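PDB 4GGO: trans-2-enoyl-CoA reductase [NADH] from Treponema denticola ATCC 35405, which catalyses the NADH-dependent reduction of the carbon-carbon double bond of trans-2-enoyl-CoA thioesters such as crotonyl-CoA, giving the saturated acyl-CoA in bacterial fatty acid synthesis. Local coordinates for residues 18-23 / 389-394; 33-38 / 67-72; 312-317 / 338-343. All blocks are in the same frame, centred on the assembly; numbering follows the deposited sequence.

From the N terminus the chain first enters contact 1, where the start of helix 21-38 meets residues 389-394 of the C-terminal tail; this closes a loop of 365 residues, and both other contacts nest inside it. The last turns of the same helix then take part in contact 2, a short closure with helix 61-74 that spans strand 52-56. Contact 3 follows in series, joining helix 311-323 to the turn that follows strand 338-339, at one edge of the seven-stranded parallel sheet. Contacts 2 and 3 touch, with Thr35 OG1 3.3 Å from Ile312 CD1, whereas contact 1 lies apart, its centre about 24 Å from that of contact 2.

Contact 1 of 3, residues 18-23 / 389-394; sequences NAHPQG and INYEAE
His20 and Tyr391 form a T-shaped pair in which the tyrosine presents an edge to one face of the imidazole, the centroids 4.7 Å apart and the planes at 68°. The histidine can be followed outward. Its CB only brushes Tyr391 CE1. With chi1 at -157°, CG stands opposite the backbone N, and the ring is carried toward the tail, where CG comes within 3.7 Å of Tyr391 CE1. CD2 lies 3.6 Å from Tyr391 CD1, so the CD1-CE1 edge spans much of the imidazole face. ND1 turns back to its own chain: it accepts from Gly23 N at 3.3 Å, nearly in the ring plane, an N-cap bond at the start of helix 21-38. CE1 meets the CG2 methyl of Ile389, 3.9 Å away. At the far end, NE2 is weakly linked to a water in the ring plane, 2.8 Å from Ala393 O.

Ile389 CG2 also sits over the centre of the Tyr391 ring, packing against the phenol as well as the imidazole, while its CG1 rests on Gly23 CA at 4.1 Å. The phenol hydroxyl is hydrogen-bonded to Gly383 O and Val386 N, which tether the tyrosine to its own C-terminal loop. Because ND1 is the acceptor in the cap, a neutral imidazole with its proton on NE2 is the likely form. One ring thus caps the first helix and offers a face to the tail. Between residues 18-23 and 389-394 no direct hydrogen bond forms; the join is aromatic and aliphatic packing, with polar ties to Asn382 beside it.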
loop_
_atom_site.group_PDB
_atom_site.type_symbol
_atom_site.label_atom_id
_atom_site.label_comp_id
_atom_site.label_asym_id
_atom_site.label_seq_id
_atom_site.Cartn_x
_atom_site.Cartn_y
_atom_site.Cartn_z
ATOM N N ASN A 18 -12.969 -14.453 0.117
ATOM C CA ASN A 18 -13.803 -13.929 -0.961
ATOM C C ASN A 18 -13.845 -12.402 -1.021
ATOM O O ASN A 18 -13.131 -11.720 -0.287
ATOM C CB ASN A 18 -15.221 -14.495 -0.859
ATOM C CG ASN A 18 -15.868 -14.203 0.478
ATOM O OD1 ASN A 18 -15.185 -13.944 1.468
ATOM N ND2 ASN A 18 -17.194 -14.250 0.516
ATOM N N ALA A 19 -14.684 -11.872 -1.905
ATOM C CA ALA A 19 -14.803 -10.429 -2.073
ATOM C C ALA A 19 -16.183 -10.038 -2.591
ATOM O O ALA A 19 -16.811 -10.788 -3.338
ATOM C CB ALA A 19 -13.719 -9.914 -3.008
ATOM N N HIS A 20 -16.647 -8.861 -2.187
ATOM C CA HIS A 20 -17.935 -8.349 -2.633
ATOM C C HIS A 20 -17.725 -7.350 -3.767
ATOM O O HIS A 20 -17.127 -6.295 -3.563
ATOM C CB HIS A 20 -18.671 -7.684 -1.470
ATOM C CG HIS A 20 -20.156 -7.618 -1.651
ATOM N ND1 HIS A 20 -20.775 -6.619 -2.371
ATOM C CD2 HIS A 20 -21.145 -8.423 -1.199
ATOM C CE1 HIS A 20 -22.082 -6.815 -2.358
ATOM N NE2 HIS A 20 -22.332 -7.903 -1.652
ATOM N N PRO A 21 -18.211 -7.688 -4.973
ATOM C CA PRO A 21 -18.009 -6.882 -6.183
ATOM C C PRO A 21 -18.495 -5.440 -6.041
ATOM O O PRO A 21 -17.752 -4.514 -6.361
ATOM C CB PRO A 21 -18.845 -7.617 -7.235
ATOM C CG PRO A 21 -18.900 -9.024 -6.749
ATOM C CD PRO A 21 -18.967 -8.920 -5.255
ATOM N N GLN A 22 -19.723 -5.258 -5.569
ATOM C CA GLN A 22 -20.291 -3.920 -5.429
ATOM C C GLN A 22 -19.623 -3.152 -4.293
ATOM O O GLN A 22 -19.445 -1.937 -4.374
ATOM C CB GLN A 22 -21.805 -3.985 -5.206
ATOM C CG GLN A 22 -22.604 -4.437 -6.420
ATOM C CD GLN A 22 -22.447 -5.916 -6.710
ATOM O OE1 GLN A 22 -21.917 -6.303 -7.752
ATOM N NE2 GLN A 22 -22.905 -6.753 -5.785
ATOM N N GLY A 23 -19.260 -3.870 -3.236
ATOM C CA GLY A 23 -18.579 -3.273 -2.103
ATOM C C GLY A 23 -17.223 -2.720 -2.489
ATOM O O GLY A 23 -16.837 -1.635 -2.052
ATOM N N ILE A 389 -24.058 -0.188 1.056
ATOM C CA ILE A 389 -24.233 -1.479 0.398
ATOM C C ILE A 389 -25.199 -2.366 1.178
ATOM O O ILE A 389 -25.077 -2.513 2.394
ATOM C CB ILE A 389 -22.887 -2.205 0.205
ATOM C CG1 ILE A 389 -21.943 -1.355 -0.644
ATOM C CG2 ILE A 389 -23.096 -3.568 -0.444
ATOM C CD1 ILE A 389 -22.473 -1.047 -2.027
ATOM N N ASN A 390 -26.159 -2.950 0.467
ATOM C CA ASN A 390 -27.199 -3.774 1.077
ATOM C C ASN A 390 -26.649 -5.007 1.792
ATOM O O ASN A 390 -26.973 -5.250 2.957
ATOM C CB ASN A 390 -28.221 -4.194 0.015
ATOM C CG ASN A 390 -29.527 -4.690 0.614
ATOM O OD1 ASN A 390 -29.549 -5.292 1.689
ATOM N ND2 ASN A 390 -30.626 -4.443 -0.088
ATOM N N TYR A 391 -25.832 -5.781 1.080
ATOM C CA TYR A 391 -25.260 -7.039 1.579
ATOM C C TYR A 391 -26.276 -8.168 1.779
ATOM O O TYR A 391 -25.942 -9.344 1.618
ATOM C CB TYR A 391 -24.405 -6.823 2.838
ATOM C CG TYR A 391 -23.131 -6.057 2.572
ATOM C CD1 TYR A 391 -22.154 -6.573 1.736
ATOM C CD2 TYR A 391 -22.904 -4.821 3.158
ATOM C CE1 TYR A 391 -20.991 -5.880 1.490
ATOM C CE2 TYR A 391 -21.741 -4.122 2.917
ATOM C CZ TYR A 391 -20.792 -4.656 2.077
ATOM O OH TYR A 391 -19.631 -3.966 1.833
ATOM N N GLU A 392 -27.509 -7.814 2.127
ATOM C CA GLU A 392 -28.583 -8.797 2.207
ATOM C C GLU A 392 -29.157 -9.037 0.816
ATOM O O GLU A 392 -29.935 -9.965 0.601
ATOM C CB GLU A 392 -29.678 -8.340 3.174
ATOM C CG GLU A 392 -29.207 -8.144 4.610
ATOM C CD GLU A 392 -28.790 -9.442 5.286
ATOM O OE1 GLU A 392 -29.123 -10.529 4.768
ATOM O OE2 GLU A 392 -28.130 -9.371 6.343
ATOM N N ALA A 393 -28.766 -8.184 -0.124
ATOM C CA ALA A 393 -29.075 -8.396 -1.529
ATOM C C ALA A 393 -28.031 -9.341 -2.111
ATOM O O ALA A 393 -26.835 -9.171 -1.873
ATOM C CB ALA A 393 -29.075 -7.076 -2.278
ATOM N N GLU A 394 -28.478 -10.329 -2.879
ATOM C CA GLU A 394 -27.563 -11.334 -3.416
ATOM C C GLU A 394 -26.859 -10.875 -4.691
ATOM O O GLU A 394 -27.411 -10.107 -5.478
ATOM C CB GLU A 394 -28.283 -12.668 -3.645
ATOM C CG GLU A 394 -29.058 -12.766 -4.951
ATOM C CD GLU A 394 -29.780 -14.092 -5.101
ATOM O OE1 GLU A 394 -30.903 -14.098 -5.648
ATOM O OE2 GLU A 394 -29.224 -15.129 -4.681
HETATM O O HOH W 1 -24.609 -9.909 -0.351
#

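Contact 2 of 3, residues 33-38 / 67-72; sequences EYTKKR and RITAAF
Thr35 points from helix 33-38 toward helix 67-72, and its two branches divide the work. The hydroxyl, OG1, lies 3.5 Å from Ile68 CG2 in a van der Waals contact; its hydrogen bond is with Gln31 O, one turn back in its own helix. The methyl takes the other side. Placed opposite the backbone N, CG2 rests on the main chain of the partner helix, 3.8 Å from Thr69 CA and close to Ile68 O and the Phe72 carbonyl carbon. Ile68 and Thr69 flank this point, their CB bonds directed to the side of the facing helix, which lets the methyl approach the backbone between them.

Lys36 runs along the margin. Its CG passes 3.9 Å from Phe72 O, and the bend at chi4 (-64°) brings NZ obliquely toward the Phe72 ring, although the charge is paired with Glu110. The ring itself leads away to an edge-to-face pair with Phe103.

The axes of the two short helical segments approach to 9.4 Å and cross at -55°. Helix 95-110 borders the Phe72 side and helix 311-323 the Thr35 and Thr69 side, while Ala70 of helix 61-74 packs on strand 52-56, in the Rossmann-type part of the fold that binds NAD(+).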
loop_
_atom_site.group_PDB
_atom_site.type_symbol
_atom_site.label_atom_id
_atom_site.label_comp_id
_atom_site.label_asym_id
_atom_site.label_seq_id
_atom_site.Cartn_x
_atom_site.Cartn_y
_atom_site.Cartn_z
ATOM N N GLU A 33 -14.344 10.243 -4.509
ATOM C CA GLU A 33 -15.108 11.374 -3.991
ATOM C C GLU A 33 -14.293 12.189 -2.993
ATOM O O GLU A 33 -14.348 13.419 -2.997
ATOM C CB GLU A 33 -16.419 10.908 -3.353
ATOM C CG GLU A 33 -17.264 12.048 -2.793
ATOM C CD GLU A 33 -18.567 11.574 -2.178
ATOM O OE1 GLU A 33 -18.894 10.377 -2.317
ATOM O OE2 GLU A 33 -19.265 12.402 -1.553
ATOM N N TYR A 34 -13.533 11.504 -2.141
ATOM C CA TYR A 34 -12.679 12.194 -1.183
ATOM C C TYR A 34 -11.596 12.984 -1.903
ATOM O O TYR A 34 -11.328 14.137 -1.565
ATOM C CB TYR A 34 -12.029 11.216 -0.200
ATOM C CG TYR A 34 -11.075 11.899 0.758
ATOM C CD1 TYR A 34 -11.539 12.479 1.932
ATOM C CD2 TYR A 34 -9.713 11.977 0.483
ATOM C CE1 TYR A 34 -10.675 13.113 2.805
ATOM C CE2 TYR A 34 -8.843 12.611 1.351
ATOM C CZ TYR A 34 -9.330 13.175 2.510
ATOM O OH TYR A 34 -8.469 13.805 3.379
ATOM N N THR A 35 -10.974 12.349 -2.891
ATOM C CA THR A 35 -9.880 12.959 -3.639
ATOM C C THR A 35 -10.311 14.248 -4.339
ATOM O O THR A 35 -9.567 15.229 -4.365
ATOM C CB THR A 35 -9.298 11.979 -4.679
ATOM O OG1 THR A 35 -8.870 10.780 -4.020
ATOM C CG2 THR A 35 -8.113 12.602 -5.402
ATOM N N LYS A 36 -11.516 14.242 -4.901
ATOM C CA LYS A 36 -12.053 15.427 -5.563
ATOM C C LYS A 36 -12.273 16.563 -4.568
ATOM O O LYS A 36 -12.160 17.739 -4.917
ATOM C CB LYS A 36 -13.362 15.098 -6.287
ATOM C CG LYS A 36 -13.195 14.189 -7.496
ATOM C CD LYS A 36 -14.538 13.885 -8.142
ATOM C CE LYS A 36 -14.371 13.062 -9.409
ATOM N NZ LYS A 36 -13.621 13.808 -10.457
ATOM N N LYS A 37 -12.581 16.206 -3.326
ATOM C CA LYS A 37 -12.795 17.199 -2.278
ATOM C C LYS A 37 -11.485 17.611 -1.619
ATOM O O LYS A 37 -11.366 18.720 -1.101
ATOM C CB LYS A 37 -13.747 16.663 -1.209
ATOM C CG LYS A 37 -15.132 16.315 -1.714
ATOM C CD LYS A 37 -16.015 15.843 -0.570
ATOM C CE LYS A 37 -17.393 15.447 -1.069
ATOM N NZ LYS A 37 -18.056 16.560 -1.800
ATOM N N ARG A 38 -10.506 16.713 -1.633
ATOM C CA ARG A 38 -9.232 16.964 -0.968
ATOM C C ARG A 38 -8.275 17.745 -1.862
ATOM O O ARG A 38 -7.669 18.728 -1.433
ATOM C CB ARG A 38 -8.592 15.646 -0.527
ATOM C CG ARG A 38 -7.234 15.803 0.131
ATOM C CD ARG A 38 -7.317 16.683 1.366
ATOM N NE ARG A 38 -6.029 16.796 2.045
ATOM C CZ ARG A 38 -5.095 17.687 1.731
ATOM N NH1 ARG A 38 -5.298 18.544 0.738
ATOM N NH2 ARG A 38 -3.953 17.719 2.406
ATOM N N ARG A 67 -2.958 5.861 -7.529
ATOM C CA ARG A 67 -3.501 5.971 -8.875
ATOM C C ARG A 67 -4.717 6.889 -8.873
ATOM O O ARG A 67 -4.867 7.739 -9.751
ATOM C CB ARG A 67 -3.871 4.592 -9.428
ATOM C CG ARG A 67 -3.928 4.541 -10.946
ATOM C CD ARG A 67 -4.406 3.189 -11.454
ATOM N NE ARG A 67 -4.437 3.149 -12.914
ATOM C CZ ARG A 67 -4.896 2.126 -13.630
ATOM N NH1 ARG A 67 -5.373 1.048 -13.023
ATOM N NH2 ARG A 67 -4.880 2.186 -14.954
ATOM N N ILE A 68 -5.575 6.720 -7.872
ATOM C CA ILE A 68 -6.773 7.542 -7.727
ATOM C C ILE A 68 -6.431 9.020 -7.516
ATOM O O ILE A 68 -7.050 9.899 -8.117
ATOM C CB ILE A 68 -7.662 7.034 -6.571
ATOM C CG1 ILE A 68 -8.277 5.680 -6.934
ATOM C CG2 ILE A 68 -8.756 8.039 -6.241
ATOM C CD1 ILE A 68 -9.145 5.093 -5.845
ATOM N N THR A 69 -5.442 9.287 -6.667
ATOM C CA THR A 69 -5.018 10.659 -6.406
ATOM C C THR A 69 -4.454 11.313 -7.667
ATOM O O THR A 69 -4.765 12.464 -7.975
ATOM C CB THR A 69 -3.968 10.733 -5.276
ATOM O OG1 THR A 69 -4.511 10.168 -4.076
ATOM C CG2 THR A 69 -3.568 12.180 -5.010
ATOM N N ALA A 70 -3.628 10.571 -8.397
ATOM C CA ALA A 70 -3.033 11.081 -9.628
ATOM C C ALA A 70 -4.093 11.341 -10.691
ATOM O O ALA A 70 -4.092 12.387 -11.337
ATOM C CB ALA A 70 -1.981 10.114 -10.154
ATOM N N ALA A 71 -5.003 10.388 -10.858
ATOM C CA ALA A 71 -6.011 10.471 -11.910
ATOM C C ALA A 71 -7.137 11.449 -11.586
ATOM O O ALA A 71 -7.435 12.341 -12.375
ATOM C CB ALA A 71 -6.578 9.087 -12.214
ATOM N N PHE A 72 -7.761 11.284 -10.425
ATOM C CA PHE A 72 -8.961 12.054 -10.109
ATOM C C PHE A 72 -8.689 13.326 -9.314
ATOM O O PHE A 72 -9.595 14.128 -9.084
ATOM C CB PHE A 72 -9.988 11.172 -9.397
ATOM C CG PHE A 72 -10.443 10.003 -10.219
ATOM C CD1 PHE A 72 -11.386 10.169 -11.219
ATOM C CD2 PHE A 72 -9.916 8.740 -10.004
ATOM C CE1 PHE A 72 -11.802 9.094 -11.982
ATOM C CE2 PHE A 72 -10.331 7.663 -10.763
ATOM C CZ PHE A 72 -11.275 7.841 -11.754
#

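Contact 3 of 3, residues 312-317 / 338-343; sequences IEQITR and IRIDDW
Arg317 lies flat on the indole of Trp343, its guanidinium plane only 5° from the ring and CZ 3.6 Å from the centroid of the six-membered ring, a cation-pi stack over the face. Ile340 CB lies on the opposite side of the guanidinium, off-centre toward NH2. In the guanidinium plane, NH1 forms a salt bridge with Asp342 OD1 (3.2 Å), using the syn lone pair of a carboxylate turned nearly coplanar with it. NH2 adds a weak bond to Ile340 O and has a salt bridge with Glu309. The bend of the arginine at chi3 (71°) turns the guanidinium over the indole after CD has met its CH2 and CZ2 corner.

The buried side is tightest around Gln314. NE2 gives Ile340 O a nearly straight hydrogen bond of 2.8 Å, with the acceptor in the amide plane, and also reaches Glu309; OE1 accepts from Lys278 N while lying 3.3 Å from Ile340 CD1. Both ends of the amide are therefore fixed, and Ile340 O receives two side-chain donors.

Asp342 and Trp343 form a partly exposed rim, in which Asp342 buries little area. Its OD1 meets Arg317, and OD2 forms a salt bridge with Arg322, a turn or so further along the same helix.

Helix 311-323 is thereby fastened to the turn that follows the edge strand 338-339, which pairs with strand 270-276. On its other sides the helix packs against helices 21-38 and 61-74, where Gln314 touches the NAD(+)-binding residue Tyr62; the contact therefore borders the cofactor site.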
loop_
_atom_site.group_PDB
_atom_site.type_symbol
_atom_site.label_atom_id
_atom_site.label_comp_id
_atom_site.label_asym_id
_atom_site.label_seq_id
_atom_site.Cartn_x
_atom_site.Cartn_y
_atom_site.Cartn_z
ATOM N N ILE A 312 -6.251 6.733 1.381
ATOM C CA ILE A 312 -6.523 7.864 0.498
ATOM C C ILE A 312 -6.178 9.202 1.159
ATOM O O ILE A 312 -5.782 10.149 0.481
ATOM C CB ILE A 312 -7.984 7.853 -0.033
ATOM C CG1 ILE A 312 -8.124 8.772 -1.251
ATOM C CG2 ILE A 312 -8.977 8.216 1.065
ATOM C CD1 ILE A 312 -7.301 8.334 -2.445
ATOM N N GLU A 313 -6.306 9.274 2.482
ATOM C CA GLU A 313 -5.920 10.482 3.208
ATOM C C GLU A 313 -4.402 10.631 3.191
ATOM O O GLU A 313 -3.875 11.718 2.956
ATOM C CB GLU A 313 -6.432 10.451 4.652
ATOM C CG GLU A 313 -7.939 10.619 4.796
ATOM C CD GLU A 313 -8.705 9.329 4.557
ATOM O OE1 GLU A 313 -8.070 8.254 4.497
ATOM O OE2 GLU A 313 -9.946 9.393 4.434
ATOM N N GLN A 314 -3.711 9.520 3.435
ATOM C CA GLN A 314 -2.254 9.474 3.413
ATOM C C GLN A 314 -1.675 9.933 2.079
ATOM O O GLN A 314 -0.796 10.791 2.036
ATOM C CB GLN A 314 -1.775 8.048 3.692
ATOM C CG GLN A 314 -1.582 7.723 5.153
ATOM C CD GLN A 314 -0.158 7.953 5.610
ATOM O OE1 GLN A 314 0.749 7.205 5.242
ATOM N NE2 GLN A 314 0.048 8.989 6.415
ATOM N N ILE A 315 -2.172 9.353 0.992
ATOM C CA ILE A 315 -1.596 9.586 -0.326
ATOM C C ILE A 315 -1.932 10.964 -0.897
ATOM O O ILE A 315 -1.087 11.601 -1.526
ATOM C CB ILE A 315 -1.988 8.475 -1.317
ATOM C CG1 ILE A 315 -1.569 7.112 -0.760
ATOM C CG2 ILE A 315 -1.349 8.717 -2.669
ATOM C CD1 ILE A 315 -0.122 7.052 -0.317
ATOM N N THR A 316 -3.157 11.430 -0.675
ATOM C CA THR A 316 -3.511 12.786 -1.078
ATOM C C THR A 316 -2.617 13.799 -0.368
ATOM O O THR A 316 -2.180 14.777 -0.972
ATOM C CB THR A 316 -4.992 13.116 -0.809
ATOM O OG1 THR A 316 -5.332 12.757 0.536
ATOM C CG2 THR A 316 -5.891 12.368 -1.779
ATOM N N ARG A 317 -2.331 13.553 0.909
ATOM C CA ARG A 317 -1.415 14.413 1.654
ATOM C C ARG A 317 -0.003 14.308 1.085
ATOM O O ARG A 317 0.719 15.303 1.003
ATOM C CB ARG A 317 -1.417 14.071 3.149
ATOM C CG ARG A 317 -0.411 14.879 3.961
ATOM C CD ARG A 317 -0.806 14.993 5.430
ATOM N NE ARG A 317 -0.664 13.736 6.161
ATOM C CZ ARG A 317 0.446 13.356 6.787
ATOM N NH1 ARG A 317 1.521 14.131 6.764
ATOM N NH2 ARG A 317 0.484 12.199 7.435
ATOM N N ILE A 338 11.169 10.372 2.358
ATOM C CA ILE A 338 9.914 11.082 2.559
ATOM C C ILE A 338 9.179 10.439 3.731
ATOM O O ILE A 338 9.053 9.217 3.793
ATOM C CB ILE A 338 9.027 11.038 1.301
ATOM C CG1 ILE A 338 9.710 11.768 0.142
ATOM C CG2 ILE A 338 7.665 11.654 1.583
ATOM C CD1 ILE A 338 8.916 11.754 -1.146
ATOM N N ARG A 339 8.707 11.263 4.663
ATOM C CA ARG A 339 8.039 10.760 5.858
ATOM C C ARG A 339 6.607 11.268 5.970
ATOM O O ARG A 339 6.380 12.442 6.255
ATOM C CB ARG A 339 8.817 11.165 7.115
ATOM C CG ARG A 339 10.275 10.738 7.122
ATOM C CD ARG A 339 10.408 9.224 7.155
ATOM N NE ARG A 339 9.899 8.652 8.399
ATOM C CZ ARG A 339 10.637 8.452 9.486
ATOM N NH1 ARG A 339 11.922 8.778 9.486
ATOM N NH2 ARG A 339 10.092 7.923 10.573
ATOM N N ILE A 340 5.639 10.385 5.748
ATOM C CA ILE A 340 4.246 10.718 6.024
ATOM C C ILE A 340 3.712 9.859 7.164
ATOM O O ILE A 340 2.503 9.776 7.388
ATOM C CB ILE A 340 3.341 10.610 4.778
ATOM C CG1 ILE A 340 3.351 9.188 4.217
ATOM C CG2 ILE A 340 3.771 11.618 3.719
ATOM C CD1 ILE A 340 2.409 8.995 3.045
ATOM N N ASP A 341 4.633 9.223 7.881
ATOM C CA ASP A 341 4.311 8.566 9.140
ATOM C C ASP A 341 4.631 9.529 10.278
ATOM O O ASP A 341 4.728 9.133 11.441
ATOM C CB ASP A 341 5.115 7.274 9.297
ATOM C CG ASP A 341 6.615 7.512 9.293
ATOM O OD1 ASP A 341 7.059 8.549 8.757
ATOM O OD2 ASP A 341 7.353 6.656 9.823
ATOM N N ASP A 342 4.797 10.799 9.926
ATOM C CA ASP A 342 5.199 11.822 10.886
ATOM C C ASP A 342 4.134 12.089 11.949
ATOM O O ASP A 342 4.460 12.413 13.088
ATOM C CB ASP A 342 5.604 13.117 10.169
ATOM C CG ASP A 342 4.557 13.594 9.177
ATOM O OD1 ASP A 342 3.693 12.789 8.773
ATOM O OD2 ASP A 342 4.605 14.781 8.793
ATOM N N TRP A 343 2.865 11.946 11.580
ATOM C CA TRP A 343 1.780 12.105 12.543
ATOM C C TRP A 343 1.695 10.890 13.465
ATOM O O TRP A 343 1.411 11.023 14.653
ATOM C CB TRP A 343 0.443 12.318 11.830
ATOM C CG TRP A 343 0.370 13.589 11.035
ATOM C CD1 TRP A 343 1.329 14.557 10.937
ATOM C CD2 TRP A 343 -0.729 14.033 10.231
ATOM N NE1 TRP A 343 0.896 15.574 10.119
ATOM C CE2 TRP A 343 -0.365 15.275 9.672
ATOM C CE3 TRP A 343 -1.987 13.501 9.930
ATOM C CZ2 TRP A 343 -1.212 15.991 8.828
ATOM C CZ3 TRP A 343 -2.825 14.214 9.090
ATOM C CH2 TRP A 343 -2.435 15.444 8.551
#